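Local coordinates for protein LacI family sugar-binding transcriptional regulator (Enterococcus faecalis V583, PDB 4RK0) that binds ribose between the two lobes of its sugar-binding region and, like other LacI-family regulators, probably controls transcription by binding DNA, at residues H53-R61 against E73-L83; N186-Y194 against Y221-I229. All blocks are in the same frame, centred on the assembly; numbering follows the deposited sequence.

Contact 1: H53-R61 against E73-L83; sequences HEYLTELIR and EISNQTINETL
Glu73 lays its carboxylate over one face of the His53 ring. The two planes are 24° apart, so the flat groups stack. OE1 of Glu73 sits 3.0 Å above the ring plane, displaced toward the rim, and is 3.1 Å from His53 CE1. Glu73 CG adds a CH-pi contact over the same ring. A chain extended beyond CG carries the carboxylate this far. The carboxylate would probably stabilise a positive charge on the imidazole. Glu73 OE1 also touches Leu56 CD2.

Apolar packing follows. Ile74 sends CD1 to Leu56 CB and CG2 to Ile60 CD1, the last pair meeting tip to tip. Ile60 has CG1 anti to the backbone N (chi1 -156°). This leaves CG2 between N and the carbonyl carbon, where it packs 3.5 Å from Thr78 CG2. Ile60 CD1 also meets Leu83 CD1.

At the exposed end, Arg61 NH1 forms a salt bridge with Glu81 OE2 at 3.2 Å. Their flat groups are turned 70° apart, so they do not pair side by side. Arg61 NH2 donates to Thr57 O (2.9 Å), which lies in the guanidinium plane. The bond and the salt bridge together probably limit rotation of the group, and Thr82 CG2 covers one of its faces.

The contact joins two helices of a Rossmann-like alpha/beta lobe. Strand 66-69 lies between them in sequence, and its Ile69 packs under Ile60 and Ile74. Leu56 rests on strand 39-44, while Leu83 reaches strand 90-93.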
loop_
_atom_site.group_PDB
_atom_site.type_symbol
_atom_site.label_atom_id
_atom_site.label_comp_id
_atom_site.label_asym_id
_atom_site.label_seq_id
_atom_site.Cartn_x
_atom_site.Cartn_y
_atom_site.Cartn_z
ATOM N N HIS A 53 -15.270 12.488 -13.037
ATOM C CA HIS A 53 -13.856 12.644 -12.775
ATOM C C HIS A 53 -13.426 14.083 -12.935
ATOM O O HIS A 53 -12.478 14.372 -13.650
ATOM C CB HIS A 53 -13.035 11.697 -13.670
ATOM C CG HIS A 53 -13.557 10.298 -13.711
ATOM N ND1 HIS A 53 -13.691 9.522 -12.576
ATOM C CD2 HIS A 53 -13.991 9.538 -14.745
ATOM C CE1 HIS A 53 -14.183 8.343 -12.914
ATOM N NE2 HIS A 53 -14.376 8.327 -14.222
ATOM N N GLU A 54 -14.119 14.975 -12.231
ATOM C CA GLU A 54 -13.904 16.410 -12.319
ATOM C C GLU A 54 -12.493 16.790 -11.886
ATOM O O GLU A 54 -11.868 17.709 -12.421
ATOM C CB GLU A 54 -14.914 17.166 -11.437
ATOM C CG GLU A 54 -16.367 16.998 -11.842
ATOM C CD GLU A 54 -17.308 17.642 -10.852
ATOM O OE1 GLU A 54 -16.923 18.642 -10.203
ATOM O OE2 GLU A 54 -18.434 17.135 -10.718
ATOM N N TYR A 55 -11.987 16.092 -10.886
ATOM C CA TYR A 55 -10.663 16.405 -10.392
ATOM C C TYR A 55 -9.595 15.997 -11.388
ATOM O O TYR A 55 -8.614 16.743 -11.601
ATOM C CB TYR A 55 -10.395 15.702 -9.074
ATOM C CG TYR A 55 -9.057 16.068 -8.518
ATOM C CD1 TYR A 55 -8.877 17.301 -7.883
ATOM C CD2 TYR A 55 -7.963 15.212 -8.634
ATOM C CE1 TYR A 55 -7.652 17.651 -7.349
ATOM C CE2 TYR A 55 -6.725 15.566 -8.117
ATOM C CZ TYR A 55 -6.577 16.789 -7.475
ATOM O OH TYR A 55 -5.375 17.187 -6.926
ATOM N N LEU A 56 -9.769 14.823 -11.986
ATOM C CA LEU A 56 -8.871 14.359 -13.026
ATOM C C LEU A 56 -8.845 15.315 -14.199
ATOM O O LEU A 56 -7.775 15.696 -14.636
ATOM C CB LEU A 56 -9.246 12.962 -13.543
ATOM C CG LEU A 56 -8.557 11.740 -12.924
ATOM C CD1 LEU A 56 -8.651 11.730 -11.411
ATOM C CD2 LEU A 56 -9.146 10.464 -13.499
ATOM N N THR A 57 -10.016 15.696 -14.713
ATOM C CA THR A 57 -10.069 16.614 -15.862
ATOM C C THR A 57 -9.433 17.962 -15.542
ATOM O O THR A 57 -8.808 18.575 -16.404
ATOM C CB THR A 57 -11.529 16.786 -16.395
ATOM O OG1 THR A 57 -12.412 17.133 -15.320
ATOM C CG2 THR A 57 -12.002 15.512 -17.028
ATOM N N GLU A 58 -9.545 18.425 -14.306
ATOM C CA GLU A 58 -8.912 19.678 -13.920
ATOM C C GLU A 58 -7.408 19.508 -13.690
ATOM O O GLU A 58 -6.616 20.417 -13.944
ATOM C CB GLU A 58 -9.570 20.232 -12.663
ATOM C CG GLU A 58 -9.644 21.747 -12.605
ATOM C CD GLU A 58 -10.915 22.228 -11.933
ATOM O OE1 GLU A 58 -11.329 21.612 -10.927
ATOM O OE2 GLU A 58 -11.503 23.219 -12.414
ATOM N N LEU A 59 -7.006 18.338 -13.214
ATOM C CA LEU A 59 -5.592 18.094 -12.987
ATOM C C LEU A 59 -4.848 17.979 -14.308
ATOM O O LEU A 59 -3.785 18.607 -14.502
ATOM C CB LEU A 59 -5.384 16.879 -12.103
ATOM C CG LEU A 59 -3.906 16.610 -11.774
ATOM C CD1 LEU A 59 -3.392 17.541 -10.689
ATOM C CD2 LEU A 59 -3.759 15.182 -11.334
ATOM N N ILE A 60 -5.395 17.217 -15.243
ATOM C CA ILE A 60 -4.736 17.040 -16.526
ATOM C C ILE A 60 -4.550 18.388 -17.257
ATOM O O ILE A 60 -3.751 18.460 -18.169
ATOM C CB ILE A 60 -5.448 15.968 -17.407
ATOM C CG1 ILE A 60 -4.502 15.346 -18.435
ATOM C CG2 ILE A 60 -6.694 16.502 -18.128
ATOM C CD1 ILE A 60 -3.641 14.252 -17.871
ATOM N N ARG A 61 -5.235 19.458 -16.826
ATOM C CA ARG A 61 -5.090 20.777 -17.456
ATOM C C ARG A 61 -4.105 21.728 -16.729
ATOM O O ARG A 61 -3.981 22.886 -17.119
ATOM C CB ARG A 61 -6.461 21.458 -17.560
ATOM C CG ARG A 61 -7.407 20.789 -18.523
ATOM C CD ARG A 61 -8.817 21.351 -18.409
ATOM N NE ARG A 61 -9.602 21.037 -19.606
ATOM C CZ ARG A 61 -10.126 19.846 -19.893
ATOM N NH1 ARG A 61 -10.814 19.693 -21.021
ATOM N NH2 ARG A 61 -9.969 18.805 -19.070
ATOM N N GLU A 73 -9.110 6.269 -17.182
ATOM C CA GLU A 73 -10.014 7.400 -16.951
ATOM C C GLU A 73 -9.556 8.689 -17.632
ATOM O O GLU A 73 -10.354 9.590 -17.816
ATOM C CB GLU A 73 -10.254 7.621 -15.443
ATOM C CG GLU A 73 -11.031 6.455 -14.814
ATOM C CD GLU A 73 -11.393 6.671 -13.352
ATOM O OE1 GLU A 73 -11.150 7.779 -12.805
ATOM O OE2 GLU A 73 -11.960 5.733 -12.753
ATOM N N ILE A 74 -8.295 8.768 -18.058
ATOM C CA ILE A 74 -7.875 9.870 -18.934
ATOM C C ILE A 74 -8.040 9.430 -20.387
ATOM O O ILE A 74 -7.458 8.430 -20.818
ATOM C CB ILE A 74 -6.435 10.299 -18.645
ATOM C CG1 ILE A 74 -6.269 10.664 -17.163
ATOM C CG2 ILE A 74 -6.048 11.471 -19.532
ATOM C CD1 ILE A 74 -6.935 11.962 -16.728
ATOM N N SER A 75 -8.882 10.146 -21.154
ATOM C CA SER A 75 -9.215 9.693 -22.485
ATOM C C SER A 75 -8.181 10.208 -23.469
ATOM O O SER A 75 -7.547 11.232 -23.230
ATOM C CB SER A 75 -10.609 10.206 -22.909
ATOM O OG SER A 75 -10.566 11.614 -23.102
ATOM N N ASN A 76 -8.038 9.479 -24.564
ATOM C CA ASN A 76 -7.241 9.901 -25.712
ATOM C C ASN A 76 -7.682 11.258 -26.240
ATOM O O ASN A 76 -6.837 12.072 -26.586
ATOM C CB ASN A 76 -7.274 8.839 -26.819
ATOM C CG ASN A 76 -6.537 7.565 -26.431
ATOM O OD1 ASN A 76 -5.684 7.584 -25.543
ATOM N ND2 ASN A 76 -6.864 6.453 -27.087
ATOM N N GLN A 77 -8.987 11.523 -26.255
ATOM C CA GLN A 77 -9.493 12.834 -26.661
ATOM C C GLN A 77 -8.995 13.899 -25.697
ATOM O O GLN A 77 -8.479 14.920 -26.111
ATOM C CB GLN A 77 -11.023 12.842 -26.715
ATOM C CG GLN A 77 -11.636 14.211 -26.980
ATOM C CD GLN A 77 -13.039 14.111 -27.542
ATOM O OE1 GLN A 77 -13.280 13.382 -28.506
ATOM N NE2 GLN A 77 -13.973 14.847 -26.947
ATOM N N THR A 78 -9.137 13.655 -24.396
ATOM C CA THR A 78 -8.627 14.621 -23.410
ATOM C C THR A 78 -7.133 14.886 -23.596
ATOM O O THR A 78 -6.667 16.013 -23.461
ATOM C CB THR A 78 -8.868 14.147 -21.965
ATOM O OG1 THR A 78 -10.275 14.124 -21.711
ATOM C CG2 THR A 78 -8.198 15.077 -20.954
ATOM N N ILE A 79 -6.378 13.831 -23.878
ATOM C CA ILE A 79 -4.936 13.960 -23.990
ATOM C C ILE A 79 -4.568 14.867 -25.186
ATOM O O ILE A 79 -3.742 15.784 -25.068
ATOM C CB ILE A 79 -4.288 12.563 -24.086
ATOM C CG1 ILE A 79 -4.246 11.935 -22.682
ATOM C CG2 ILE A 79 -2.890 12.642 -24.682
ATOM C CD1 ILE A 79 -3.871 10.465 -22.673
ATOM N N ASN A 80 -5.213 14.618 -26.315
ATOM C CA ASN A 80 -5.014 15.430 -27.515
ATOM C C ASN A 80 -5.314 16.915 -27.314
ATOM O O ASN A 80 -4.508 17.762 -27.693
ATOM C CB ASN A 80 -5.855 14.873 -28.659
ATOM C CG ASN A 80 -5.488 13.443 -29.008
ATOM O OD1 ASN A 80 -4.511 12.881 -28.493
ATOM N ND2 ASN A 80 -6.282 12.839 -29.871
ATOM N N GLU A 81 -6.441 17.228 -26.689
ATOM C CA GLU A 81 -6.851 18.611 -26.491
ATOM C C GLU A 81 -6.106 19.370 -25.382
ATOM O O GLU A 81 -6.135 20.601 -25.352
ATOM C CB GLU A 81 -8.374 18.692 -26.288
ATOM C CG GLU A 81 -8.882 18.279 -24.917
ATOM C CD GLU A 81 -10.395 18.101 -24.866
ATOM O OE1 GLU A 81 -11.041 18.017 -25.937
ATOM O OE2 GLU A 81 -10.943 18.039 -23.742
ATOM N N THR A 82 -5.436 18.657 -24.476
ATOM C CA THR A 82 -4.735 19.303 -23.380
ATOM C C THR A 82 -3.225 19.197 -23.561
ATOM O O THR A 82 -2.541 20.204 -23.736
ATOM C CB THR A 82 -5.138 18.679 -22.029
ATOM O OG1 THR A 82 -4.925 17.263 -22.081
ATOM C CG2 THR A 82 -6.611 18.943 -21.724
ATOM N N LEU A 83 -2.707 17.974 -23.523
ATOM C CA LEU A 83 -1.272 17.772 -23.468
ATOM C C LEU A 83 -0.602 17.850 -24.850
ATOM O O LEU A 83 0.449 18.462 -24.972
ATOM C CB LEU A 83 -0.947 16.422 -22.815
ATOM C CG LEU A 83 -1.565 16.105 -21.447
ATOM C CD1 LEU A 83 -0.968 14.791 -20.953
ATOM C CD2 LEU A 83 -1.312 17.206 -20.424
#

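Contact 2: N186-Y194 against Y221-I229; sequences NDEIAFGLY and YVSPPLTTI. With RIB (alpha-D-ribofuranose), chain E.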
loop_
_atom_site.group_PDB
_atom_site.type_symbol
_atom_site.label_atom_id
_atom_site.label_comp_id
_atom_site.label_asym_id
_atom_site.label_seq_id
_atom_site.Cartn_x
_atom_site.Cartn_y
_atom_site.Cartn_z
ATOM N N ASN A 186 -5.344 -10.752 -10.344
ATOM C CA ASN A 186 -4.297 -10.086 -9.580
ATOM C C ASN A 186 -4.190 -10.682 -8.175
ATOM O O ASN A 186 -5.069 -11.456 -7.751
ATOM C CB ASN A 186 -4.386 -8.565 -9.578
ATOM C CG ASN A 186 -5.410 -8.007 -8.618
ATOM O OD1 ASN A 186 -6.346 -8.685 -8.193
ATOM N ND2 ASN A 186 -5.247 -6.731 -8.300
ATOM N N ASP A 187 -3.107 -10.338 -7.483
ATOM C CA ASP A 187 -2.837 -10.908 -6.149
ATOM C C ASP A 187 -3.913 -10.464 -5.144
ATOM O O ASP A 187 -4.308 -11.243 -4.280
ATOM C CB ASP A 187 -1.436 -10.570 -5.649
ATOM C CG ASP A 187 -0.313 -11.314 -6.420
ATOM O OD1 ASP A 187 -0.566 -12.362 -7.018
ATOM O OD2 ASP A 187 0.819 -10.828 -6.393
ATOM N N GLU A 188 -4.397 -9.244 -5.247
ATOM C CA GLU A 188 -5.471 -8.794 -4.346
ATOM C C GLU A 188 -6.733 -9.664 -4.469
ATOM O O GLU A 188 -7.310 -10.074 -3.460
ATOM C CB GLU A 188 -5.809 -7.317 -4.604
ATOM C CG GLU A 188 -4.704 -6.365 -4.184
ATOM C CD GLU A 188 -5.222 -5.024 -3.678
ATOM O OE1 GLU A 188 -6.139 -4.447 -4.293
ATOM O OE2 GLU A 188 -4.706 -4.527 -2.660
ATOM N N ILE A 189 -7.158 -9.984 -5.690
ATOM C CA ILE A 189 -8.239 -10.965 -5.843
ATOM C C ILE A 189 -7.920 -12.295 -5.155
ATOM O O ILE A 189 -8.800 -12.901 -4.526
ATOM C CB ILE A 189 -8.561 -11.237 -7.314
ATOM C CG1 ILE A 189 -9.226 -9.994 -7.886
ATOM C CG2 ILE A 189 -9.474 -12.443 -7.464
ATOM C CD1 ILE A 189 -9.576 -10.065 -9.369
ATOM N N ALA A 190 -6.705 -12.799 -5.368
ATOM C CA ALA A 190 -6.272 -14.039 -4.770
ATOM C C ALA A 190 -6.364 -14.001 -3.234
ATOM O O ALA A 190 -6.754 -14.994 -2.601
ATOM C CB ALA A 190 -4.827 -14.329 -5.147
ATOM N N PHE A 191 -5.951 -12.890 -2.650
ATOM C CA PHE A 191 -6.068 -12.761 -1.183
ATOM C C PHE A 191 -7.520 -12.849 -0.737
ATOM O O PHE A 191 -7.846 -13.442 0.324
ATOM C CB PHE A 191 -5.407 -11.493 -0.637
ATOM C CG PHE A 191 -3.954 -11.355 -0.988
ATOM C CD1 PHE A 191 -3.145 -12.478 -1.200
ATOM C CD2 PHE A 191 -3.400 -10.094 -1.130
ATOM C CE1 PHE A 191 -1.810 -12.345 -1.550
ATOM C CE2 PHE A 191 -2.075 -9.958 -1.488
ATOM C CZ PHE A 191 -1.283 -11.088 -1.695
ATOM N N GLY A 192 -8.414 -12.330 -1.553
ATOM C CA GLY A 192 -9.848 -12.383 -1.257
ATOM C C GLY A 192 -10.372 -13.791 -1.284
ATOM O O GLY A 192 -11.124 -14.196 -0.407
ATOM N N LEU A 193 -9.974 -14.525 -2.316
ATOM C CA LEU A 193 -10.210 -15.968 -2.417
ATOM C C LEU A 193 -9.760 -16.738 -1.205
ATOM O O LEU A 193 -10.539 -17.555 -0.653
ATOM C CB LEU A 193 -9.556 -16.541 -3.682
ATOM C CG LEU A 193 -10.052 -15.958 -5.017
ATOM C CD1 LEU A 193 -9.254 -16.529 -6.181
ATOM C CD2 LEU A 193 -11.503 -16.257 -5.213
ATOM N N TYR A 194 -8.523 -16.509 -0.801
ATOM C CA TYR A 194 -7.982 -17.140 0.419
ATOM C C TYR A 194 -8.945 -16.958 1.600
ATOM O O TYR A 194 -9.282 -17.923 2.278
ATOM C CB TYR A 194 -6.637 -16.546 0.820
ATOM C CG TYR A 194 -5.396 -17.174 0.218
ATOM C CD1 TYR A 194 -5.318 -17.493 -1.141
ATOM C CD2 TYR A 194 -4.257 -17.368 0.998
ATOM C CE1 TYR A 194 -4.171 -18.066 -1.684
ATOM C CE2 TYR A 194 -3.102 -17.919 0.473
ATOM C CZ TYR A 194 -3.051 -18.269 -0.878
ATOM O OH TYR A 194 -1.866 -18.819 -1.342
ATOM N N TYR A 221 3.618 -13.752 2.732
ATOM C CA TYR A 221 3.032 -13.670 4.077
ATOM C C TYR A 221 1.641 -14.268 4.255
ATOM O O TYR A 221 1.139 -14.387 5.369
ATOM C CB TYR A 221 3.070 -12.211 4.543
ATOM C CG TYR A 221 4.446 -11.695 4.498
ATOM C CD1 TYR A 221 4.984 -11.105 3.336
ATOM C CD2 TYR A 221 5.273 -11.820 5.613
ATOM C CE1 TYR A 221 6.295 -10.644 3.312
ATOM C CE2 TYR A 221 6.571 -11.380 5.589
ATOM C CZ TYR A 221 7.090 -10.790 4.442
ATOM O OH TYR A 221 8.404 -10.373 4.497
ATOM N N VAL A 222 1.011 -14.675 3.173
ATOM C CA VAL A 222 -0.240 -15.408 3.257
ATOM C C VAL A 222 0.068 -16.911 3.393
ATOM O O VAL A 222 1.208 -17.327 3.194
ATOM C CB VAL A 222 -1.152 -15.085 2.085
ATOM C CG1 VAL A 222 -1.620 -13.631 2.214
ATOM C CG2 VAL A 222 -0.455 -15.292 0.725
ATOM N N SER A 223 -0.957 -17.690 3.725
ATOM C CA SER A 223 -0.806 -19.110 4.016
ATOM C C SER A 223 -1.787 -19.895 3.189
ATOM O O SER A 223 -3.008 -19.734 3.336
ATOM C CB SER A 223 -1.026 -19.395 5.505
ATOM O OG SER A 223 0.215 -19.326 6.196
ATOM N N PRO A 224 -1.273 -20.698 2.260
ATOM C CA PRO A 224 0.145 -20.857 1.973
ATOM C C PRO A 224 0.728 -19.736 1.096
ATOM O O PRO A 224 -0.040 -19.013 0.473
ATOM C CB PRO A 224 0.175 -22.185 1.207
ATOM C CG PRO A 224 -1.105 -22.152 0.450
ATOM C CD PRO A 224 -2.123 -21.432 1.311
ATOM N N PRO A 225 2.074 -19.618 1.019
ATOM C CA PRO A 225 2.651 -18.600 0.153
ATOM C C PRO A 225 2.135 -18.773 -1.283
ATOM O O PRO A 225 2.017 -19.917 -1.779
ATOM C CB PRO A 225 4.147 -18.808 0.282
ATOM C CG PRO A 225 4.307 -19.396 1.644
ATOM C CD PRO A 225 3.081 -20.190 1.937
ATOM N N LEU A 226 1.828 -17.637 -1.901
ATOM C CA LEU A 226 1.056 -17.580 -3.159
ATOM C C LEU A 226 1.979 -17.635 -4.396
ATOM O O LEU A 226 2.900 -16.805 -4.580
ATOM C CB LEU A 226 0.175 -16.313 -3.190
ATOM C CG LEU A 226 -0.601 -16.039 -4.470
ATOM C CD1 LEU A 226 -1.651 -17.125 -4.703
ATOM C CD2 LEU A 226 -1.245 -14.661 -4.391
ATOM N N THR A 227 1.688 -18.636 -5.220
ATOM C CA THR A 227 2.274 -18.838 -6.530
ATOM C C THR A 227 1.657 -17.797 -7.401
ATOM O O THR A 227 0.424 -17.603 -7.370
ATOM C CB THR A 227 1.955 -20.254 -7.042
ATOM O OG1 THR A 227 2.642 -21.221 -6.239
ATOM C CG2 THR A 227 2.378 -20.439 -8.523
ATOM N N THR A 228 2.487 -17.125 -8.191
ATOM C CA THR A 228 2.038 -15.936 -8.891
ATOM C C THR A 228 2.927 -15.610 -10.090
ATOM O O THR A 228 3.963 -16.221 -10.285
ATOM C CB THR A 228 2.038 -14.740 -7.907
ATOM O OG1 THR A 228 1.332 -13.672 -8.506
ATOM C CG2 THR A 228 3.449 -14.305 -7.510
ATOM N N ILE A 229 2.475 -14.683 -10.912
ATOM C CA ILE A 229 3.270 -14.151 -12.012
ATOM C C ILE A 229 3.847 -12.847 -11.586
ATOM O O ILE A 229 3.099 -11.951 -11.215
ATOM C CB ILE A 229 2.390 -13.907 -13.256
ATOM C CG1 ILE A 229 1.774 -15.199 -13.743
ATOM C CG2 ILE A 229 3.235 -13.267 -14.366
ATOM C CD1 ILE A 229 2.699 -16.385 -13.878
HETATM O O5 RIB E . -2.714 -5.572 -9.228
HETATM C C5 RIB E . -3.199 -4.363 -9.791
HETATM C C4 RIB E . -3.409 -4.660 -11.212
HETATM O O4 RIB E . -4.042 -3.586 -11.954
HETATM C C3 RIB E . -1.957 -4.929 -11.550
HETATM O O3 RIB E . -1.980 -6.297 -11.963
HETATM C C2 RIB E . -1.693 -3.831 -12.584
HETATM O O2 RIB E . -1.054 -4.335 -13.731
HETATM C C1 RIB E . -3.017 -3.083 -12.822
HETATM O O1 RIB E . -3.343 -2.989 -14.198
#
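Tyr194 OH donates to Pro224 O at 2.6 Å, and Thr228 OG1 donates to Asp187 OD1 at 2.7 Å. These bonds tie helix 187-199 of a periplasmic-binding-protein-like fold to the loop and strand at 221-229. Pro224 follows a cis peptide bond. Its carbonyl O lies at the edge of the Tyr194 ring, in the ring plane. Asp187 uses the syn lone pair of OD1 for Thr228. The other oxygen, OD2, accepts from Val216 N, so both ends of this buried carboxylate are held.

Leu226 fills the space between the two bonds. With chi1 at 175° the branch swings away from its own backbone N, and its two methyls split: CD2 reaches Ala190 CB and Phe191 CE1, both at 3.7 Å, while CD1 packs on Tyr194 CE1. Val222 divides its methyls: CG1 meets Phe191 CD1, and CG2 meets Tyr194 CE2 at 3.7 Å. Met218 of the second subunit packs on Phe191 and Val222.

Asn186 caps the helix and binds the sugar with the same amide. OD1 accepts from Ile189 N at 2.9 Å. On the other branch, ND2 donates to O5 of the ribose at 2.9 Å, with an N-H...O angle of 166°.

Overall arrangement
Contacts 1 and 2 flank the middle of the chain from opposite sides, with centres about 34 Å apart and nearest atoms about 14 Å apart. In sequence contact 1 is complete well before contact 2 begins. The bound ribose relates to them unequally. Contact 2 supplies a pocket residue, Asn186, whereas in contact 1 the side chain of Glu73 stays about 12 Å from the sugar. Asp94 and Gln95, just after strand 90-93, also bind the ribose, as do Asn139, Arg143, Asp214 and Gln231. Both contacts reach the second subunit: Tyr55 meets its Tyr34 and Phe38, and Tyr221 its Lys164.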